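Putative laminarinase (PDB 2W39) probably hydrolyses the beta-glucosidic bonds of laminarin and lichenin, as a secreted fungal glycoside hydrolase of family 16. Local coordinates at residues 1-5 / 217-222; 50-56 / 287-292; 87-91 / 183-187. One frame throughout, in Å; residues are numbered along the deposited sequence.

All three contacts belong to one antiparallel sheet of the beta sandwich. Interaction 1 joins strand 2-9 to strand 218-220, interaction 2 joins strand 51-55 to strand 288-297, and interaction 3 joins strand 83-89 to strand 185-191. Strand 288-297 pairs with 2-9, 51-55 and 83-89, and so links all three. Interactions 2 and 3 touch, their centres about 11 Å apart; interaction 1 lies about 26 Å from interaction 2 and about 20 Å from interaction 3, centre to centre. Along the chain interaction 3 is nested within the loops closed by each of the others, which cross one another. The last strand therefore ties early parts of the chain into one sheet.

Interaction 1. Residues 1-5 / 217-222; sequences ATYHL and ATINTD
With OG1 of Thr221 lodged between its own backbone N and carbonyl carbon (chi1 62°) and the carboxylate of Asp222 swung beside its backbone N (chi1 -71°), two oxygens converge on the chain terminus at Ala1. Ala1 N donates to Thr221 OG1 at 2.9 Å and forms a salt bridge with Asp222 OD2 at 3.0 Å, meeting that oxygen from above the carboxylate plane. Ala1 O accepts in return from Thr221 N. Antiparallel strands 2-5 and 218-220 follow: Tyr3 and Ile219 exchange both backbone hydrogen bonds, and Leu5 N closes on Ala217 O at 2.7 Å. Tyr3 CB packs against Ile219 CG1 at 3.9 Å on a buried face lined by Val84 and Tyr297. On the face of Thr2 and His4, the imidazole lies alongside Thr218, whose OG1 sits at the ring edge, 3.1 Å from His4 CD2. A water links Thr2 OG1 to Asn220 OD1, which also accepts from Asp222 N in an Asx turn. The Glu190 carboxylate is hydrogen-bonded to both Tyr3 OH and Thr221 OG1. With Asp222 bonded to it and Glu190 just beyond Thr221, the terminal amino group is probably kept positively charged, anchoring the start of the strand.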
loop_
_atom_site.group_PDB
_atom_site.type_symbol
_atom_site.label_atom_id
_atom_site.label_comp_id
_atom_site.label_asym_id
_atom_site.label_seq_id
_atom_site.Cartn_x
_atom_site.Cartn_y
_atom_site.Cartn_z
ATOM N N ALA A 1 -5.695 -3.788 21.979
ATOM C CA ALA A 1 -5.453 -5.169 22.489
ATOM C C ALA A 1 -3.973 -5.542 22.456
ATOM O O ALA A 1 -3.171 -4.899 21.778
ATOM C CB ALA A 1 -6.282 -6.196 21.709
ATOM N N THR A 2 -3.621 -6.595 23.185
ATOM C CA THR A 2 -2.261 -7.134 23.198
ATOM C C THR A 2 -2.122 -8.212 22.135
ATOM O O THR A 2 -2.982 -9.086 21.991
ATOM C CB THR A 2 -1.897 -7.701 24.595
ATOM O OG1 THR A 2 -1.924 -6.632 25.546
ATOM C CG2 THR A 2 -0.518 -8.316 24.610
ATOM N N TYR A 3 -1.030 -8.132 21.385
ATOM C CA TYR A 3 -0.736 -9.101 20.327
ATOM C C TYR A 3 0.721 -9.504 20.451
ATOM O O TYR A 3 1.533 -8.797 21.078
ATOM C CB TYR A 3 -0.975 -8.508 18.925
ATOM C CG TYR A 3 -2.356 -7.992 18.643
ATOM C CD1 TYR A 3 -3.291 -8.777 17.958
ATOM C CD2 TYR A 3 -2.736 -6.703 18.999
ATOM C CE1 TYR A 3 -4.551 -8.293 17.664
ATOM C CE2 TYR A 3 -4.000 -6.215 18.703
ATOM C CZ TYR A 3 -4.894 -7.030 18.044
ATOM O OH TYR A 3 -6.164 -6.575 17.745
ATOM N N HIS A 4 1.065 -10.606 19.797
ATOM C CA HIS A 4 2.420 -11.144 19.855
ATOM C C HIS A 4 2.915 -11.439 18.458
ATOM O O HIS A 4 2.141 -11.761 17.548
ATOM C CB HIS A 4 2.474 -12.394 20.745
ATOM C CG HIS A 4 2.064 -12.100 22.144
ATOM N ND1 HIS A 4 0.767 -12.238 22.590
ATOM C CD2 HIS A 4 2.761 -11.560 23.169
ATOM C CE1 HIS A 4 0.697 -11.844 23.855
ATOM N NE2 HIS A 4 1.896 -11.435 24.229
ATOM N N LEU A 5 4.224 -11.374 18.289
ATOM C CA LEU A 5 4.828 -11.512 16.974
ATOM C C LEU A 5 4.440 -12.821 16.313
ATOM O O LEU A 5 4.503 -13.894 16.936
ATOM C CB LEU A 5 6.343 -11.419 17.116
ATOM C CG LEU A 5 7.159 -11.239 15.857
ATOM C CD1 LEU A 5 6.796 -9.920 15.128
ATOM C CD2 LEU A 5 8.636 -11.279 16.239
ATOM N N ALA A 217 8.499 -8.076 20.352
ATOM C CA ALA A 217 7.642 -9.205 20.039
ATOM C C ALA A 217 6.251 -9.119 20.679
ATOM O O ALA A 217 5.355 -9.826 20.247
ATOM C CB ALA A 217 8.325 -10.521 20.376
ATOM N N THR A 218 6.080 -8.278 21.704
ATOM C CA THR A 218 4.773 -8.046 22.332
ATOM C C THR A 218 4.373 -6.586 22.128
ATOM O O THR A 218 5.195 -5.687 22.360
ATOM C CB THR A 218 4.813 -8.361 23.840
ATOM O OG1 THR A 218 5.144 -9.740 24.026
ATOM C CG2 THR A 218 3.483 -8.078 24.479
ATOM N N ILE A 219 3.128 -6.355 21.708
ATOM C CA ILE A 219 2.623 -5.003 21.500
ATOM C C ILE A 219 1.260 -4.864 22.138
ATOM O O ILE A 219 0.584 -5.863 22.397
ATOM C CB ILE A 219 2.530 -4.615 19.999
ATOM C CG1 ILE A 219 1.531 -5.524 19.257
ATOM C CG2 ILE A 219 3.916 -4.601 19.358
ATOM C CD1 ILE A 219 1.211 -5.070 17.836
ATOM N N ASN A 220 0.868 -3.619 22.405
ATOM C CA ASN A 220 -0.458 -3.341 22.928
ATOM C C ASN A 220 -0.984 -2.068 22.269
ATOM O O ASN A 220 -0.502 -0.964 22.547
ATOM C CB ASN A 220 -0.389 -3.178 24.451
ATOM C CG ASN A 220 -1.742 -2.901 25.081
ATOM O OD1 ASN A 220 -2.743 -2.696 24.401
ATOM N ND2 ASN A 220 -1.773 -2.909 26.409
ATOM N N THR A 221 -1.967 -2.224 21.384
ATOM C CA THR A 221 -2.435 -1.100 20.583
ATOM C C THR A 221 -3.234 -0.087 21.396
ATOM O O THR A 221 -3.479 1.011 20.906
ATOM C CB THR A 221 -3.262 -1.572 19.366
ATOM O OG1 THR A 221 -4.416 -2.272 19.846
ATOM C CG2 THR A 221 -2.446 -2.486 18.480
ATOM N N ASP A 222 -3.640 -0.459 22.613
ATOM C CA ASP A 222 -4.309 0.470 23.544
ATOM C C ASP A 222 -3.469 1.711 23.790
ATOM O O ASP A 222 -4.003 2.756 24.187
ATOM C CB ASP A 222 -4.546 -0.188 24.924
ATOM C CG ASP A 222 -5.610 -1.271 24.904
ATOM O OD1 ASP A 222 -5.840 -1.887 25.975
ATOM O OD2 ASP A 222 -6.233 -1.508 23.847
HETATM O O HOH W 1 -4.584 -4.881 25.757
#

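Interaction 2. Residues 50-56 / 287-292; sequences DTLILRA and AYWDIA. With NAG (2-acetamido-2-deoxy-beta-D-glucopyranose), chain C.
Ile53 drives its CD1 methyl against the carboxylate stem of Asp290, 3.6 Å from Asp290 CB, filling the hollow between that side chain and the ring of Tyr288. Its other branch, CG2, approaches Tyr288 CB at 4.2 Å and, in the one of two Arg55 conformers described, lies over the centre of the guanidinium. Arg55 and Tyr288 form a close non-hydrogen-bonded antiparallel pair, their CB atoms 3.7 Å apart. Both set CG between the backbone N and the carbonyl carbon (chi1 58° in Arg55); from there the ring leads off while the arginine bends towards the glycan on Asn43, where its bond to the sugar is doubtful because NH1 comes too close to O6. A water joins Thr51 OG1 to Asp290 OD2. The inward face is apolar: Leu54 CB abuts Trp289 CD1 at 4.1 Å, and Leu52 CD2 meets Ile291 CD1 at 4.3 Å. Leu52 and Leu54 exchange paired backbone bonds with Ile291 and Trp289, and Ala56 N extends the ladder to Ala287 O. Strand 45-48 pairs along the far edge of strand 51-55, Arg90 holds Asp290, and, from the second sheet, strand 69-76 packs on both leucines and strand 246-253 on Leu54 and Trp289, whose NE1 donates to the backbone O of Asn250.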
loop_
_atom_site.group_PDB
_atom_site.type_symbol
_atom_site.label_atom_id
_atom_site.label_comp_id
_atom_site.label_asym_id
_atom_site.label_seq_id
_atom_site.Cartn_x
_atom_site.Cartn_y
_atom_site.Cartn_z
ATOM N N ASP A 50 19.397 -5.325 6.238
ATOM C CA ASP A 50 18.129 -4.823 6.780
ATOM C C ASP A 50 17.352 -3.991 5.751
ATOM O O ASP A 50 16.669 -3.030 6.109
ATOM C CB ASP A 50 18.341 -4.050 8.099
ATOM C CG ASP A 50 19.096 -2.752 7.914
ATOM O OD1 ASP A 50 19.763 -2.562 6.876
ATOM O OD2 ASP A 50 19.018 -1.906 8.831
ATOM N N THR A 51 17.455 -4.377 4.484
ATOM C CA THR A 51 16.839 -3.637 3.391
ATOM C C THR A 51 16.141 -4.552 2.396
ATOM O O THR A 51 16.703 -5.562 1.948
ATOM C CB THR A 51 17.913 -2.817 2.645
ATOM O OG1 THR A 51 18.449 -1.836 3.539
ATOM C CG2 THR A 51 17.314 -2.094 1.449
ATOM N N LEU A 52 14.916 -4.162 2.042
ATOM C CA LEU A 52 14.226 -4.695 0.883
ATOM C C LEU A 52 13.972 -3.532 -0.058
ATOM O O LEU A 52 13.321 -2.548 0.331
ATOM C CB LEU A 52 12.903 -5.335 1.280
ATOM C CG LEU A 52 12.023 -5.829 0.135
ATOM C CD1 LEU A 52 12.579 -7.077 -0.494
ATOM C CD2 LEU A 52 10.553 -6.022 0.569
ATOM N N ILE A 53 14.483 -3.645 -1.279
ATOM C CA ILE A 53 14.153 -2.694 -2.337
ATOM C C ILE A 53 13.271 -3.377 -3.367
ATOM O O ILE A 53 13.565 -4.503 -3.813
ATOM C CB ILE A 53 15.426 -2.188 -3.068
ATOM C CG1 ILE A 53 16.458 -1.584 -2.114
ATOM C CG2 ILE A 53 15.081 -1.257 -4.246
ATOM C CD1 ILE A 53 15.939 -0.439 -1.362
ATOM N N LEU A 54 12.181 -2.698 -3.732
ATOM C CA LEU A 54 11.279 -3.140 -4.804
ATOM C C LEU A 54 11.191 -1.952 -5.738
ATOM O O LEU A 54 10.773 -0.879 -5.318
ATOM C CB LEU A 54 9.867 -3.447 -4.271
ATOM C CG LEU A 54 9.802 -4.464 -3.133
ATOM C CD1 LEU A 54 8.392 -4.501 -2.564
ATOM C CD2 LEU A 54 10.274 -5.869 -3.580
ATOM N N ARG A 55 11.605 -2.117 -6.992
ATOM C CA ARG A 55 11.754 -0.967 -7.887
ATOM C C ARG A 55 11.245 -1.226 -9.296
ATOM O O ARG A 55 11.108 -2.366 -9.737
ATOM C CB ARG A 55 13.224 -0.506 -7.950
ATOM C CG ARG A 55 14.193 -1.593 -8.426
ATOM C CD ARG A 55 15.517 -1.065 -8.988
ATOM N NE ARG A 55 16.326 -0.314 -8.033
ATOM C CZ ARG A 55 17.230 -0.811 -7.183
ATOM N NH1 ARG A 55 17.876 0.055 -6.426
ATOM N NH2 ARG A 55 17.491 -2.131 -7.048
ATOM N N ALA A 56 10.980 -0.125 -9.996
ATOM C CA ALA A 56 10.738 -0.115 -11.434
ATOM C C ALA A 56 12.027 -0.193 -12.221
ATOM O O ALA A 56 13.062 0.300 -11.788
ATOM C CB ALA A 56 10.055 1.188 -11.798
ATOM N N ALA A 287 11.522 5.537 -8.331
ATOM C CA ALA A 287 10.302 4.740 -8.219
ATOM C C ALA A 287 10.621 3.414 -7.527
ATOM O O ALA A 287 10.560 2.344 -8.139
ATOM C CB ALA A 287 9.689 4.527 -9.593
ATOM N N TYR A 288 10.979 3.510 -6.248
ATOM C CA TYR A 288 11.320 2.332 -5.456
ATOM C C TYR A 288 10.745 2.400 -4.055
ATOM O O TYR A 288 10.630 3.478 -3.455
ATOM C CB TYR A 288 12.849 2.104 -5.376
ATOM C CG TYR A 288 13.655 3.151 -4.636
ATOM C CD1 TYR A 288 13.976 2.998 -3.285
ATOM C CD2 TYR A 288 14.134 4.280 -5.304
ATOM C CE1 TYR A 288 14.744 3.961 -2.612
ATOM C CE2 TYR A 288 14.879 5.238 -4.640
ATOM C CZ TYR A 288 15.173 5.075 -3.301
ATOM O OH TYR A 288 15.917 6.022 -2.638
ATOM N N TRP A 289 10.379 1.228 -3.547
ATOM C CA TRP A 289 10.186 1.017 -2.123
ATOM C C TRP A 289 11.531 0.674 -1.509
ATOM O O TRP A 289 12.286 -0.115 -2.077
ATOM C CB TRP A 289 9.278 -0.191 -1.904
ATOM C CG TRP A 289 7.830 -0.043 -2.279
ATOM C CD1 TRP A 289 7.226 -0.478 -3.428
ATOM C CD2 TRP A 289 6.800 0.519 -1.466
ATOM N NE1 TRP A 289 5.871 -0.188 -3.390
ATOM C CE2 TRP A 289 5.587 0.402 -2.184
ATOM C CE3 TRP A 289 6.783 1.106 -0.191
ATOM C CZ2 TRP A 289 4.366 0.842 -1.664
ATOM C CZ3 TRP A 289 5.563 1.564 0.315
ATOM C CH2 TRP A 289 4.379 1.430 -0.420
ATOM N N ASP A 290 11.810 1.223 -0.323
ATOM C CA ASP A 290 12.920 0.771 0.529
ATOM C C ASP A 290 12.265 0.490 1.870
ATOM O O ASP A 290 11.783 1.425 2.538
ATOM C CB ASP A 290 14.016 1.849 0.618
ATOM C CG ASP A 290 15.148 1.479 1.569
ATOM O OD1 ASP A 290 14.980 0.605 2.429
ATOM O OD2 ASP A 290 16.228 2.115 1.465
ATOM N N ILE A 291 12.185 -0.790 2.216
ATOM C CA ILE A 291 11.461 -1.243 3.396
ATOM C C ILE A 291 12.462 -1.839 4.383
ATOM O O ILE A 291 13.272 -2.709 4.019
ATOM C CB ILE A 291 10.377 -2.250 2.983
ATOM C CG1 ILE A 291 9.288 -1.499 2.192
ATOM C CG2 ILE A 291 9.782 -2.953 4.207
ATOM C CD1 ILE A 291 8.370 -2.385 1.362
ATOM N N ALA A 292 12.433 -1.330 5.612
ATOM C CA ALA A 292 13.306 -1.812 6.681
ATOM C C ALA A 292 12.774 -3.099 7.310
ATOM O O ALA A 292 13.562 -3.991 7.669
ATOM C CB ALA A 292 13.481 -0.720 7.755
HETATM C C1 NAG C . 21.041 -3.599 -7.095
HETATM C C2 NAG C . 22.472 -3.091 -7.361
HETATM C C3 NAG C . 23.089 -2.438 -6.119
HETATM C C4 NAG C . 22.123 -1.497 -5.413
HETATM C C5 NAG C . 20.799 -2.220 -5.163
HETATM C C6 NAG C . 19.804 -1.343 -4.401
HETATM C C7 NAG C . 24.104 -4.267 -8.826
HETATM C C8 NAG C . 24.938 -5.509 -8.940
HETATM N N2 NAG C . 23.312 -4.212 -7.754
HETATM O O3 NAG C . 24.266 -1.728 -6.455
HETATM O O4 NAG C . 22.685 -1.078 -4.188
HETATM O O5 NAG C . 20.273 -2.605 -6.425
HETATM O O6 NAG C . 19.449 -0.199 -5.151
HETATM O O7 NAG C . 24.183 -3.387 -9.686
HETATM O O HOH W 2 18.351 0.958 2.848
#

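Interaction 3. Residues 87-91 / 183-187; sequences FDVRH and GGGWY
Val89 O is gripped by the backbone of the facing segment: Gly185 N donates to it at 2.9 Å and Gly184 CA directs a C-H at it from 3.3 Å, with a further weak bond from Arg203. This is the end of an antiparallel ladder in the beta sandwich of family 16, where strand 83-89 meets strand 185-191. The second strand starts just after helix 176-181, whose end is closed by a Schellman motif at Gly183. Gly184 allows the close approach, since a CB there would fall about 2.0 Å from Val89 O; at Gly185 the reason is local, its phi of 158° jamming a CB against the preceding carbonyl. Val89 N returns a bond to Gly185 O, and farther along Phe87 and Tyr187 exchange both backbone bonds, Phe87 N reaching Tyr187 O at 2.7 Å. Between these hydrogen-bonded pairs stand Asp88 and Trp186, side by side and pointing the same way. With CG anti to the backbone N (chi1 -179°), the Asp88 carboxylate is laid along the pyrrole part of the indole, its CG 3.3 Å from Trp186 NE1 and the two planes 37° apart. Asp88 OD2 is near NE1, but the N-H points too poorly at it for a hydrogen bond. Asp88 instead forms a salt bridge through OD1 with Arg203, which also makes a cation-pi contact with Trp186. With an alanine in place of Asp88, Arg203 would probably lose this carboxylate partner and a gap would probably open beside the indole. Arg90 and His91 both face Asp290 in a classic beta bulge. On the face of Phe87 and Tyr187 both rings pack on Ile118 of the second sheet, and Tyr187 OH bonds to the backbone O of Ser174. There Tyr187 O lies in the plane of the Phe87 ring, at its edge, 3.6 Å from Phe87 CD2.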
loop_
_atom_site.group_PDB
_atom_site.type_symbol
_atom_site.label_atom_id
_atom_site.label_comp_id
_atom_site.label_asym_id
_atom_site.label_seq_id
_atom_site.Cartn_x
_atom_site.Cartn_y
_atom_site.Cartn_z
ATOM N N PHE A 87 4.615 -1.675 9.042
ATOM C CA PHE A 87 5.499 -1.440 7.901
ATOM C C PHE A 87 6.445 -0.300 8.249
ATOM O O PHE A 87 5.994 0.822 8.472
ATOM C CB PHE A 87 4.685 -1.041 6.643
ATOM C CG PHE A 87 3.654 -2.055 6.200
ATOM C CD1 PHE A 87 3.876 -2.847 5.078
ATOM C CD2 PHE A 87 2.461 -2.205 6.894
ATOM C CE1 PHE A 87 2.915 -3.777 4.661
ATOM C CE2 PHE A 87 1.501 -3.148 6.484
ATOM C CZ PHE A 87 1.731 -3.939 5.380
ATOM N N ASP A 88 7.738 -0.601 8.304
ATOM C CA ASP A 88 8.779 0.408 8.562
ATOM C C ASP A 88 9.369 0.739 7.197
ATOM O O ASP A 88 10.110 -0.071 6.631
ATOM C CB ASP A 88 9.824 -0.138 9.545
ATOM C CG ASP A 88 10.907 0.857 9.883
ATOM O OD1 ASP A 88 10.955 1.944 9.290
ATOM O OD2 ASP A 88 11.733 0.526 10.754
ATOM N N VAL A 89 8.990 1.895 6.654
ATOM C CA VAL A 89 9.227 2.213 5.246
ATOM C C VAL A 89 10.133 3.439 5.140
ATOM O O VAL A 89 9.771 4.526 5.581
ATOM C CB VAL A 89 7.904 2.500 4.522
ATOM C CG1 VAL A 89 8.175 2.819 3.056
ATOM C CG2 VAL A 89 6.928 1.309 4.651
ATOM N N ARG A 90 11.312 3.248 4.560
ATOM C CA ARG A 90 12.278 4.335 4.369
ATOM C C ARG A 90 11.916 5.205 3.160
ATOM O O ARG A 90 12.200 6.401 3.156
ATOM C CB ARG A 90 13.699 3.784 4.197
ATOM C CG ARG A 90 14.162 2.939 5.376
ATOM C CD ARG A 90 15.661 2.644 5.250
ATOM N NE ARG A 90 16.160 1.716 6.268
ATOM C CZ ARG A 90 16.386 0.422 6.078
ATOM N NH1 ARG A 90 16.123 -0.163 4.919
ATOM N NH2 ARG A 90 16.872 -0.304 7.077
ATOM N N HIS A 91 11.348 4.594 2.117
ATOM C CA HIS A 91 11.118 5.261 0.838
ATOM C C HIS A 91 9.968 4.542 0.146
ATOM O O HIS A 91 9.867 3.314 0.223
ATOM C CB HIS A 91 12.385 5.161 -0.022
ATOM C CG HIS A 91 12.432 6.089 -1.201
ATOM N ND1 HIS A 91 11.895 5.768 -2.433
ATOM C CD2 HIS A 91 13.009 7.307 -1.346
ATOM C CE1 HIS A 91 12.146 6.753 -3.283
ATOM N NE2 HIS A 91 12.813 7.700 -2.647
ATOM N N GLY A 183 12.386 10.847 5.060
ATOM C CA GLY A 183 12.871 9.529 5.468
ATOM C C GLY A 183 11.778 8.510 5.745
ATOM O O GLY A 183 12.027 7.505 6.416
ATOM N N GLY A 184 10.578 8.768 5.248
ATOM C CA GLY A 184 9.491 7.802 5.330
ATOM C C GLY A 184 8.857 7.792 6.700
ATOM O O GLY A 184 8.584 8.853 7.282
ATOM N N GLY A 185 8.616 6.599 7.242
ATOM C CA GLY A 185 7.931 6.467 8.518
ATOM C C GLY A 185 7.325 5.096 8.659
ATOM O O GLY A 185 7.708 4.155 7.960
ATOM N N TRP A 186 6.386 4.993 9.591
ATOM C CA TRP A 186 5.770 3.719 9.938
ATOM C C TRP A 186 4.288 3.778 9.649
ATOM O O TRP A 186 3.595 4.759 9.980
ATOM C CB TRP A 186 5.941 3.400 11.419
ATOM C CG TRP A 186 7.351 3.205 11.863
ATOM C CD1 TRP A 186 8.020 2.010 11.937
ATOM C CD2 TRP A 186 8.255 4.211 12.331
ATOM N NE1 TRP A 186 9.287 2.217 12.423
ATOM C CE2 TRP A 186 9.460 3.555 12.671
ATOM C CE3 TRP A 186 8.167 5.608 12.488
ATOM C CZ2 TRP A 186 10.574 4.238 13.181
ATOM C CZ3 TRP A 186 9.279 6.289 13.012
ATOM C CH2 TRP A 186 10.468 5.597 13.346
ATOM N N TYR A 187 3.789 2.727 9.014
ATOM C CA TYR A 187 2.347 2.490 8.875
ATOM C C TYR A 187 2.009 1.246 9.659
ATOM O O TYR A 187 2.673 0.210 9.503
ATOM C CB TYR A 187 1.959 2.306 7.409
ATOM C CG TYR A 187 1.686 3.623 6.712
ATOM C CD1 TYR A 187 2.680 4.298 5.999
ATOM C CD2 TYR A 187 0.413 4.199 6.790
ATOM C CE1 TYR A 187 2.393 5.519 5.365
ATOM C CE2 TYR A 187 0.138 5.420 6.188
ATOM C CZ TYR A 187 1.131 6.063 5.479
ATOM O OH TYR A 187 0.807 7.269 4.913
#